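Local coordinates for protein cytochrome P450 monooxygenase (Rhodococcus sp. ECU0066, PDB 6KBH) that probably acts as a self-sufficient monooxygenase, passing electrons through FMN and a [2Fe-2S] cluster to a heme that activates molecular oxygen, at residues R89-F94 / Y388-C393; V126-D129 / P135-R138. One frame throughout, in Å; residues are numbered along the deposited sequence.

Interaction 1. Residues R89-F94 / Y388-C393. With HEM (protoporphyrin IX containing Fe), chain C.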
ATOM      1  N   ARG A  89      -8.353  -8.159  15.640  1.00 69.19           N
ATOM      2  CA  ARG A  89      -7.184  -8.970  15.966  1.00 80.34           C
ATOM      3  C   ARG A  89      -7.517 -10.118  16.912  1.00 82.86           C
ATOM      4  O   ARG A  89      -6.953 -11.212  16.775  1.00 98.26           O
ATOM      5  CB  ARG A  89      -6.083  -8.092  16.568  1.00 83.15           C
ATOM      6  CG  ARG A  89      -5.196  -8.796  17.584  1.00 98.17           C
ATOM      7  CD  ARG A  89      -4.038  -7.904  18.010  1.00 91.12           C
ATOM      8  NE  ARG A  89      -4.500  -6.809  18.858  1.00 97.70           N
ATOM      9  CZ  ARG A  89      -4.431  -5.524  18.525  1.00102.02           C
ATOM     10  NH1 ARG A  89      -3.902  -5.171  17.361  1.00 99.48           N
ATOM     11  NH2 ARG A  89      -4.885  -4.588  19.354  1.00 80.35           N
ATOM     12  N   GLY A  90      -8.422  -9.904  17.864  1.00 84.31           N
ATOM     13  CA  GLY A  90      -8.800 -10.959  18.784  1.00 72.16           C
ATOM     14  C   GLY A  90      -9.800 -11.916  18.171  1.00 87.64           C
ATOM     15  O   GLY A  90     -10.975 -11.919  18.552  1.00 93.82           O
ATOM     16  N   ASN A  91      -9.352 -12.734  17.219  1.00 77.13           N
ATOM     17  CA  ASN A  91     -10.266 -13.605  16.493  1.00 89.35           C
ATOM     18  C   ASN A  91     -10.699 -14.825  17.295  1.00 93.86           C
ATOM     19  O   ASN A  91     -11.550 -15.585  16.819  1.00 92.51           O
ATOM     20  CB  ASN A  91      -9.643 -14.055  15.169  1.00 90.99           C
ATOM     21  CG  ASN A  91      -8.363 -14.841  15.360  1.00100.50           C
ATOM     22  OD1 ASN A  91      -7.629 -14.640  16.330  1.00 99.46           O
ATOM     23  ND2 ASN A  91      -8.091 -15.753  14.432  1.00 84.86           N
ATOM     24  N   GLU A  92     -10.141 -15.036  18.488  1.00 90.64           N
ATOM     25  CA  GLU A  92     -10.657 -16.063  19.386  1.00 93.01           C
ATOM     26  C   GLU A  92     -11.795 -15.542  20.249  1.00 91.05           C
ATOM     27  O   GLU A  92     -12.701 -16.306  20.603  1.00 85.86           O
ATOM     28  CB  GLU A  92      -9.538 -16.611  20.282  1.00 99.21           C
ATOM     29  CG  GLU A  92      -8.881 -15.576  21.190  1.00108.93           C
ATOM     30  CD  GLU A  92      -7.821 -16.179  22.102  1.00114.03           C
ATOM     31  OE1 GLU A  92      -7.578 -17.402  22.015  1.00109.75           O
ATOM     32  OE2 GLU A  92      -7.229 -15.429  22.908  1.00114.97           O
ATOM     33  N   LEU A  93     -11.769 -14.253  20.581  1.00 93.09           N
ATOM     34  CA  LEU A  93     -12.811 -13.629  21.382  1.00 83.46           C
ATOM     35  C   LEU A  93     -13.968 -13.120  20.538  1.00 84.91           C
ATOM     36  O   LEU A  93     -15.119 -13.157  20.989  1.00 86.18           O
ATOM     37  CB  LEU A  93     -12.215 -12.474  22.190  1.00 88.31           C
ATOM     38  CG  LEU A  93     -13.122 -11.746  23.176  1.00 90.33           C
ATOM     39  CD1 LEU A  93     -13.718 -12.734  24.161  1.00 87.21           C
ATOM     40  CD2 LEU A  93     -12.321 -10.680  23.894  1.00 80.38           C
ATOM     41  N   PHE A  94     -13.694 -12.658  19.322  1.00 86.34           N
ATOM     42  CA  PHE A  94     -14.708 -12.105  18.429  1.00 81.49           C
ATOM     43  C   PHE A  94     -14.718 -12.936  17.147  1.00 84.12           C
ATOM     44  O   PHE A  94     -13.864 -12.756  16.273  1.00 76.66           O
ATOM     45  CB  PHE A  94     -14.434 -10.631  18.156  1.00 72.37           C
ATOM     46  CG  PHE A  94     -14.229  -9.818  19.402  1.00 80.91           C
ATOM     47  CD1 PHE A  94     -15.289  -9.561  20.259  1.00 80.12           C
ATOM     48  CD2 PHE A  94     -12.978  -9.316  19.725  1.00 82.36           C
ATOM     49  CE1 PHE A  94     -15.107  -8.815  21.410  1.00 81.36           C
ATOM     50  CE2 PHE A  94     -12.788  -8.567  20.876  1.00 76.65           C
ATOM     51  CZ  PHE A  94     -13.855  -8.316  21.719  1.00 78.15           C
ATOM     52  N   TYR A 388      -8.984  -6.208   9.020  1.00 59.26           N
ATOM     53  CA  TYR A 388      -7.693  -6.218   9.688  1.00 62.61           C
ATOM     54  C   TYR A 388      -7.468  -7.576  10.330  1.00 73.93           C
ATOM     55  O   TYR A 388      -8.404  -8.178  10.866  1.00 64.64           O
ATOM     56  CB  TYR A 388      -7.619  -5.110  10.747  1.00 78.73           C
ATOM     57  CG  TYR A 388      -6.217  -4.747  11.176  1.00 79.75           C
ATOM     58  CD1 TYR A 388      -5.394  -3.984  10.358  1.00 73.60           C
ATOM     59  CD2 TYR A 388      -5.718  -5.164  12.401  1.00 81.97           C
ATOM     60  CE1 TYR A 388      -4.114  -3.650  10.747  1.00 76.31           C
ATOM     61  CE2 TYR A 388      -4.440  -4.832  12.799  1.00 83.95           C
ATOM     62  CZ  TYR A 388      -3.642  -4.077  11.969  1.00 84.48           C
ATOM     63  OH  TYR A 388      -2.366  -3.746  12.365  1.00 99.02           O
ATOM     64  N   GLY A 389      -6.224  -8.053  10.263  1.00 71.63           N
ATOM     65  CA  GLY A 389      -5.833  -9.272  10.944  1.00 65.16           C
ATOM     66  C   GLY A 389      -6.133 -10.552  10.192  1.00 64.99           C
ATOM     67  O   GLY A 389      -5.973 -10.619   8.970  1.00 73.88           O
ATOM     68  N   SER A 390      -6.587 -11.568  10.934  1.00 65.50           N
ATOM     69  CA  SER A 390      -6.736 -12.923  10.404  1.00 61.83           C
ATOM     70  C   SER A 390      -7.500 -12.961   9.085  1.00 65.65           C
ATOM     71  O   SER A 390      -7.105 -13.670   8.153  1.00 81.69           O
ATOM     72  CB  SER A 390      -7.442 -13.804  11.435  1.00 77.68           C
ATOM     73  OG  SER A 390      -6.737 -13.832  12.663  1.00 92.55           O
ATOM     74  N   HIS A 391      -8.602 -12.223   8.988  1.00 64.71           N
ATOM     75  CA  HIS A 391      -9.518 -12.353   7.862  1.00 60.79           C
ATOM     76  C   HIS A 391      -9.439 -11.187   6.887  1.00 60.31           C
ATOM     77  O   HIS A 391     -10.330 -11.049   6.044  1.00 61.80           O
ATOM     78  CB  HIS A 391     -10.959 -12.493   8.362  1.00 66.07           C
ATOM     79  CG  HIS A 391     -11.222 -13.742   9.141  1.00 62.13           C
ATOM     80  ND1 HIS A 391     -11.802 -14.859   8.581  1.00 68.32           N
ATOM     81  CD2 HIS A 391     -10.992 -14.048  10.440  1.00 66.60           C
ATOM     82  CE1 HIS A 391     -11.917 -15.800   9.502  1.00 73.19           C
ATOM     83  NE2 HIS A 391     -11.432 -15.334  10.639  1.00 67.48           N
ATOM     84  N   GLN A 392      -8.414 -10.339   6.990  1.00 60.79           N
ATOM     85  CA  GLN A 392      -8.316  -9.168   6.125  1.00 64.27           C
ATOM     86  C   GLN A 392      -8.509  -9.555   4.665  1.00 67.26           C
ATOM     87  O   GLN A 392      -7.996 -10.580   4.203  1.00 67.98           O
ATOM     88  CB  GLN A 392      -6.964  -8.472   6.299  1.00 63.18           C
ATOM     89  CG  GLN A 392      -6.950  -7.054   5.745  1.00 66.54           C
ATOM     90  CD  GLN A 392      -5.551  -6.484   5.599  1.00 70.12           C
ATOM     91  OE1 GLN A 392      -4.590  -7.209   5.342  1.00 85.64           O
ATOM     92  NE2 GLN A 392      -5.432  -5.173   5.778  1.00 65.97           N
ATOM     93  N   CYS A 393      -9.270  -8.724   3.951  1.00 67.67           N
ATOM     94  CA  CYS A 393      -9.666  -8.959   2.569  1.00 66.25           C
ATOM     95  C   CYS A 393      -8.500  -9.453   1.726  1.00 71.26           C
ATOM     96  O   CYS A 393      -7.477  -8.772   1.592  1.00 73.62           O
ATOM     97  CB  CYS A 393     -10.229  -7.664   1.978  1.00 61.02           C
ATOM     98  SG  CYS A 393     -10.831  -7.798   0.286  1.00 62.96           S
TER
HETATM   99  CHA HEM C 802     -12.951 -10.449   3.614  1.00 72.55           C
HETATM  100  CHB HEM C 802     -13.863  -5.630   2.436  1.00 63.93           C
HETATM  101  CHC HEM C 802     -12.903  -6.639  -2.670  1.00 71.37           C
HETATM  102  CHD HEM C 802     -12.003 -11.408  -1.464  1.00 75.61           C
HETATM  103  C1A HEM C 802     -13.252  -9.023   3.474  1.00 72.69           C
HETATM  104  C2A HEM C 802     -13.582  -8.408   4.764  1.00 58.52           C
HETATM  105  C3A HEM C 802     -13.831  -7.072   4.441  1.00 62.31           C
HETATM  106  C4A HEM C 802     -13.631  -7.004   2.969  1.00 54.12           C
HETATM  107  CMA HEM C 802     -14.217  -5.974   5.381  1.00 59.17           C
HETATM  108  CAA HEM C 802     -13.623  -9.033   6.125  1.00 61.54           C
HETATM  109  CBA HEM C 802     -12.466  -8.685   7.008  1.00 63.91           C
HETATM  110  CGA HEM C 802     -12.275  -9.420   8.292  1.00 66.22           C
HETATM  111  O1A HEM C 802     -13.341 -10.015   8.600  1.00 78.76           O
HETATM  112  O2A HEM C 802     -11.100  -9.239   8.713  1.00 62.93           O
HETATM  113  C1B HEM C 802     -13.705  -5.425   0.961  1.00 62.92           C
HETATM  114  C2B HEM C 802     -13.893  -4.087   0.235  1.00 72.66           C
HETATM  115  C3B HEM C 802     -13.587  -4.410  -1.362  1.00 59.53           C
HETATM  116  C4B HEM C 802     -13.261  -5.890  -1.416  1.00 64.04           C
HETATM  117  CMB HEM C 802     -14.276  -2.781   0.843  1.00 76.81           C
HETATM  118  CAB HEM C 802     -13.638  -3.466  -2.514  1.00 62.85           C
HETATM  119  CBB HEM C 802     -12.870  -2.194  -2.414  1.00 68.12           C
HETATM  120  C1C HEM C 802     -12.605  -8.086  -2.475  1.00 75.70           C
HETATM  121  C2C HEM C 802     -12.288  -8.684  -3.746  1.00 69.59           C
HETATM  122  C3C HEM C 802     -12.039 -10.004  -3.442  1.00 74.99           C
HETATM  123  C4C HEM C 802     -12.227 -10.068  -2.000  1.00 70.29           C
HETATM  124  CMC HEM C 802     -12.236  -8.026  -5.085  1.00 69.16           C
HETATM  125  CAC HEM C 802     -11.639 -11.084  -4.399  1.00 78.89           C
HETATM  126  CBC HEM C 802     -12.595 -12.159  -4.773  1.00 75.69           C
HETATM  127  C1D HEM C 802     -12.223 -11.367  -0.013  1.00 63.44           C
HETATM  128  C2D HEM C 802     -12.012 -12.706   0.630  1.00 60.68           C
HETATM  129  C3D HEM C 802     -12.310 -12.413   2.227  1.00 66.16           C
HETATM  130  C4D HEM C 802     -12.644 -10.949   2.258  1.00 67.02           C
HETATM  131  CMD HEM C 802     -11.629 -13.977  -0.043  1.00 76.36           C
HETATM  132  CAD HEM C 802     -12.240 -13.385   3.351  1.00 75.64           C
HETATM  133  CBD HEM C 802     -10.866 -13.703   3.841  1.00 59.85           C
HETATM  134  CGD HEM C 802     -10.754 -14.311   5.192  1.00 68.09           C
HETATM  135  O1D HEM C 802     -11.830 -14.102   5.800  1.00 73.85           O
HETATM  136  O2D HEM C 802      -9.625 -14.843   5.349  1.00 65.26           O
HETATM  137  NA  HEM C 802     -13.279  -8.183   2.354  1.00 70.35           N
HETATM  138  NB  HEM C 802     -13.259  -6.487  -0.004  1.00 67.37           N
HETATM  139  NC  HEM C 802     -12.574  -8.921  -1.381  1.00 75.22           N
HETATM  140  ND  HEM C 802     -12.576 -10.190   0.903  1.00 64.76           N
HETATM  141 FE   HEM C 802     -13.071  -8.338   0.416  1.00 75.70          FE
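H391 ND1 donates to O1D of one heme propionate at 2.9 Å, with a moderately bent N-H...O angle of 142°. The acceptor lies at the edge of the imidazole, in its plane, and the same nitrogen is also hydrogen-bonded to the carbonyl O of L125. H133 stacks on the H391 ring and helps fix its rotation. Residues 388-393 belong to the cysteine-ligand loop of the P450 fold, the FxxGxHxCxG signature, which starts at F386 and includes G389, H391 and C393. C393 swings its sulfur anti to the backbone N, and SG binds the heme iron at 2.3 Å. Against the outer side of this loop lies the turn that follows helix 81-89. N91 places CG between its backbone N and carbonyl carbon (chi1 61°), which brings the amide up to S390. Its ND2 stands 2.9 Å from S390 OG, but the angle is too poor for a hydrogen bond, while N91 OD1 stays farther off at 3.9 Å from the same hydroxyl. Without the amide, an alanine here would probably open a gap beside S390 OG and leave that hydroxyl without its nearest neighbour from residues 89-94. S390 CB also rests 3.6 Å from N91 ND2.

Interaction 2. Residues V126-D129 / P135-R138; sequences VNED and PRRR. With HEM (protoporphyrin IX containing Fe), chain C.
E128 and R136 meet with their side chains crossing at about a right angle, at the edge of the P450 heme-propionate site. R136 and R137 lie on helix 133-139, the C helix of the fold, whose H133 and R137 form an HxxxR pair that reaches the heme. The R136 chain is extended from CG to NE, and its guanidinium plane is turned 60° from the carboxylate of E128. OE1 approaches the guanidinium obliquely, and the salt bridge rests on a weak hydrogen bond: NE donates to E128 OE1 at 3.3 Å, with an N-H...O angle of only 124°. R136 CD sits evenly across the carboxylate, 3.6 Å from both OE1 and OE2 of E128. The stronger partner of E128 is Y271, whose hydroxyl is hydrogen-bonded to OE2; the backbone N of L125 joins it there. Y271 also makes a cation-pi contact with R136, linking acid and arginine through one aromatic side chain. Such surroundings probably favour a charged carboxylate at this buried position.

The neighbouring arginine turns elsewhere. R137 sets CG anti to its backbone N (chi1 177°) and runs out straight, presenting a guanidinium edge to the heme, with NH1 donating to propionate O2D at 2.6 Å. From the loop of residues 126-129, V126 touches the cofactor through a methyl group, CG2 lying 3.6 Å from heme CAD.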
ATOM      1  N   VAL A 126     -14.853 -16.192   5.148  1.00 76.13           N
ATOM      2  CA  VAL A 126     -15.323 -14.970   5.790  1.00 77.29           C
ATOM      3  C   VAL A 126     -16.061 -15.320   7.070  1.00 78.98           C
ATOM      4  O   VAL A 126     -15.991 -14.575   8.052  1.00 87.74           O
ATOM      5  CB  VAL A 126     -16.212 -14.131   4.849  1.00 67.35           C
ATOM      6  CG1 VAL A 126     -16.263 -12.692   5.325  1.00 69.14           C
ATOM      7  CG2 VAL A 126     -15.703 -14.189   3.418  1.00 80.83           C
ATOM      8  N   ASN A 127     -16.737 -16.463   7.075  1.00 80.46           N
ATOM      9  CA  ASN A 127     -17.455 -16.994   8.218  1.00 68.88           C
ATOM     10  C   ASN A 127     -16.651 -18.014   9.003  1.00 79.39           C
ATOM     11  O   ASN A 127     -16.990 -18.289  10.158  1.00 86.25           O
ATOM     12  CB  ASN A 127     -18.731 -17.672   7.736  1.00 85.95           C
ATOM     13  CG  ASN A 127     -19.362 -16.939   6.603  1.00 89.38           C
ATOM     14  OD1 ASN A 127     -19.819 -17.539   5.632  1.00 97.47           O
ATOM     15  ND2 ASN A 127     -19.431 -15.625   6.732  1.00 95.94           N
ATOM     16  N   GLU A 128     -15.621 -18.597   8.399  1.00 81.03           N
ATOM     17  CA  GLU A 128     -14.961 -19.739   9.009  1.00 80.03           C
ATOM     18  C   GLU A 128     -14.264 -19.340  10.293  1.00 74.89           C
ATOM     19  O   GLU A 128     -13.469 -18.397  10.318  1.00 70.82           O
ATOM     20  CB  GLU A 128     -13.939 -20.342   8.057  1.00 84.71           C
ATOM     21  CG  GLU A 128     -14.507 -20.751   6.747  1.00 81.84           C
ATOM     22  CD  GLU A 128     -13.626 -21.749   6.056  1.00 80.82           C
ATOM     23  OE1 GLU A 128     -13.113 -22.664   6.733  1.00 83.30           O
ATOM     24  OE2 GLU A 128     -13.415 -21.590   4.841  1.00 84.68           O
ATOM     25  N   ASP A 129     -14.551 -20.078  11.354  1.00 68.75           N
ATOM     26  CA  ASP A 129     -13.743 -19.947  12.544  1.00 77.51           C
ATOM     27  C   ASP A 129     -12.433 -20.702  12.365  1.00 85.94           C
ATOM     28  O   ASP A 129     -12.215 -21.414  11.380  1.00 80.82           O
ATOM     29  CB  ASP A 129     -14.489 -20.473  13.766  1.00 85.89           C
ATOM     30  CG  ASP A 129     -15.653 -19.596  14.157  1.00 86.87           C
ATOM     31  OD1 ASP A 129     -16.086 -18.777  13.319  1.00 89.63           O
ATOM     32  OD2 ASP A 129     -16.128 -19.717  15.303  1.00 91.01           O
ATOM     33  N   PRO A 135      -5.497 -22.411   7.620  1.00 79.30           N
ATOM     34  CA  PRO A 135      -4.910 -23.253   6.562  1.00 76.84           C
ATOM     35  C   PRO A 135      -5.529 -23.021   5.196  1.00 80.08           C
ATOM     36  O   PRO A 135      -4.812 -23.022   4.188  1.00 85.75           O
ATOM     37  CB  PRO A 135      -5.171 -24.677   7.069  1.00 73.99           C
ATOM     38  CG  PRO A 135      -5.245 -24.536   8.542  1.00 71.34           C
ATOM     39  CD  PRO A 135      -5.925 -23.222   8.775  1.00 84.18           C
ATOM     40  N   ARG A 136      -6.844 -22.813   5.135  1.00 80.58           N
ATOM     41  CA  ARG A 136      -7.487 -22.561   3.851  1.00 76.29           C
ATOM     42  C   ARG A 136      -7.103 -21.194   3.302  1.00 78.80           C
ATOM     43  O   ARG A 136      -6.961 -21.024   2.085  1.00 80.03           O
ATOM     44  CB  ARG A 136      -9.001 -22.673   3.996  1.00 89.73           C
ATOM     45  CG  ARG A 136      -9.502 -24.028   4.468  1.00 85.83           C
ATOM     46  CD  ARG A 136     -10.980 -24.117   4.182  1.00 87.18           C
ATOM     47  NE  ARG A 136     -11.705 -25.112   4.967  1.00102.73           N
ATOM     48  CZ  ARG A 136     -12.121 -26.280   4.488  1.00103.76           C
ATOM     49  NH1 ARG A 136     -11.878 -26.607   3.226  1.00100.09           N
ATOM     50  NH2 ARG A 136     -12.787 -27.120   5.269  1.00100.87           N
ATOM     51  N   ARG A 137      -6.937 -20.203   4.181  1.00 85.63           N
ATOM     52  CA  ARG A 137      -6.506 -18.879   3.740  1.00 78.39           C
ATOM     53  C   ARG A 137      -5.071 -18.917   3.234  1.00 75.72           C
ATOM     54  O   ARG A 137      -4.770 -18.411   2.148  1.00 77.20           O
ATOM     55  CB  ARG A 137      -6.648 -17.872   4.883  1.00 77.78           C
ATOM     56  CG  ARG A 137      -6.159 -16.466   4.549  1.00 69.32           C
ATOM     57  CD  ARG A 137      -6.158 -15.576   5.784  1.00 69.19           C
ATOM     58  NE  ARG A 137      -5.573 -14.260   5.533  1.00 69.31           N
ATOM     59  CZ  ARG A 137      -6.270 -13.183   5.180  1.00 74.34           C
ATOM     60  NH1 ARG A 137      -7.587 -13.258   5.028  1.00 67.94           N
ATOM     61  NH2 ARG A 137      -5.651 -12.028   4.976  1.00 74.54           N
ATOM     62  N   ARG A 138      -4.168 -19.512   4.017  1.00 75.02           N
ATOM     63  CA  ARG A 138      -2.773 -19.604   3.602  1.00 73.00           C
ATOM     64  C   ARG A 138      -2.629 -20.429   2.329  1.00 83.35           C
ATOM     65  O   ARG A 138      -1.831 -20.091   1.447  1.00 80.38           O
ATOM     66  CB  ARG A 138      -1.934 -20.198   4.733  1.00 71.17           C
ATOM     67  CG  ARG A 138      -1.920 -19.365   6.011  1.00 77.49           C
ATOM     68  CD  ARG A 138      -0.944 -19.928   7.034  1.00 78.19           C
ATOM     69  NE  ARG A 138      -1.096 -19.325   8.358  1.00 89.75           N
ATOM     70  CZ  ARG A 138      -0.444 -18.241   8.773  1.00 97.04           C
ATOM     71  NH1 ARG A 138       0.413 -17.625   7.967  1.00 95.78           N
ATOM     72  NH2 ARG A 138      -0.646 -17.769   9.996  1.00 93.22           N
TER
HETATM   73  CHA HEM C 802     -12.951 -10.449   3.614  1.00 72.55           C
HETATM   74  CHB HEM C 802     -13.863  -5.630   2.436  1.00 63.93           C
HETATM   75  CHC HEM C 802     -12.903  -6.639  -2.670  1.00 71.37           C
HETATM   76  CHD HEM C 802     -12.003 -11.408  -1.464  1.00 75.61           C
HETATM   77  C1A HEM C 802     -13.252  -9.023   3.474  1.00 72.69           C
HETATM   78  C2A HEM C 802     -13.582  -8.408   4.764  1.00 58.52           C
HETATM   79  C3A HEM C 802     -13.831  -7.072   4.441  1.00 62.31           C
HETATM   80  C4A HEM C 802     -13.631  -7.004   2.969  1.00 54.12           C
HETATM   81  CMA HEM C 802     -14.217  -5.974   5.381  1.00 59.17           C
HETATM   82  CAA HEM C 802     -13.623  -9.033   6.125  1.00 61.54           C
HETATM   83  CBA HEM C 802     -12.466  -8.685   7.008  1.00 63.91           C
HETATM   84  CGA HEM C 802     -12.275  -9.420   8.292  1.00 66.22           C
HETATM   85  O1A HEM C 802     -13.341 -10.015   8.600  1.00 78.76           O
HETATM   86  O2A HEM C 802     -11.100  -9.239   8.713  1.00 62.93           O
HETATM   87  C1B HEM C 802     -13.705  -5.425   0.961  1.00 62.92           C
HETATM   88  C2B HEM C 802     -13.893  -4.087   0.235  1.00 72.66           C
HETATM   89  C3B HEM C 802     -13.587  -4.410  -1.362  1.00 59.53           C
HETATM   90  C4B HEM C 802     -13.261  -5.890  -1.416  1.00 64.04           C
HETATM   91  CMB HEM C 802     -14.276  -2.781   0.843  1.00 76.81           C
HETATM   92  CAB HEM C 802     -13.638  -3.466  -2.514  1.00 62.85           C
HETATM   93  CBB HEM C 802     -12.870  -2.194  -2.414  1.00 68.12           C
HETATM   94  C1C HEM C 802     -12.605  -8.086  -2.475  1.00 75.70           C
HETATM   95  C2C HEM C 802     -12.288  -8.684  -3.746  1.00 69.59           C
HETATM   96  C3C HEM C 802     -12.039 -10.004  -3.442  1.00 74.99           C
HETATM   97  C4C HEM C 802     -12.227 -10.068  -2.000  1.00 70.29           C
HETATM   98  CMC HEM C 802     -12.236  -8.026  -5.085  1.00 69.16           C
HETATM   99  CAC HEM C 802     -11.639 -11.084  -4.399  1.00 78.89           C
HETATM  100  CBC HEM C 802     -12.595 -12.159  -4.773  1.00 75.69           C
HETATM  101  C1D HEM C 802     -12.223 -11.367  -0.013  1.00 63.44           C
HETATM  102  C2D HEM C 802     -12.012 -12.706   0.630  1.00 60.68           C
HETATM  103  C3D HEM C 802     -12.310 -12.413   2.227  1.00 66.16           C
HETATM  104  C4D HEM C 802     -12.644 -10.949   2.258  1.00 67.02           C
HETATM  105  CMD HEM C 802     -11.629 -13.977  -0.043  1.00 76.36           C
HETATM  106  CAD HEM C 802     -12.240 -13.385   3.351  1.00 75.64           C
HETATM  107  CBD HEM C 802     -10.866 -13.703   3.841  1.00 59.85           C
HETATM  108  CGD HEM C 802     -10.754 -14.311   5.192  1.00 68.09           C
HETATM  109  O1D HEM C 802     -11.830 -14.102   5.800  1.00 73.85           O
HETATM  110  O2D HEM C 802      -9.625 -14.843   5.349  1.00 65.26           O
HETATM  111  NA  HEM C 802     -13.279  -8.183   2.354  1.00 70.35           N
HETATM  112  NB  HEM C 802     -13.259  -6.487  -0.004  1.00 67.37           N
HETATM  113  NC  HEM C 802     -12.574  -8.921  -1.381  1.00 75.22           N
HETATM  114  ND  HEM C 802     -12.576 -10.190   0.903  1.00 64.76           N
HETATM  115 FE   HEM C 802     -13.071  -8.338   0.416  1.00 75.70          FE

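How the interactions relate
One heme propionate unites the two contacts, whose centres are 11 Å apart. H391 of interaction 1 holds its O1D and R137 of interaction 2 its O2D, so both carboxylate oxygens are occupied, one from the cysteine-ligand loop and one from the C helix. The two elements also meet directly: R137 NH1 probably donates to Q392 O at 2.8 Å, bridging propionate and loop. R137 NE merely packs against S390 O, at 3.1 Å. H391 CE1 also packs 3.1 Å from E128 O. H133, from the same helix as R137, gives the heme a further hydrogen bond, and R334 adds another.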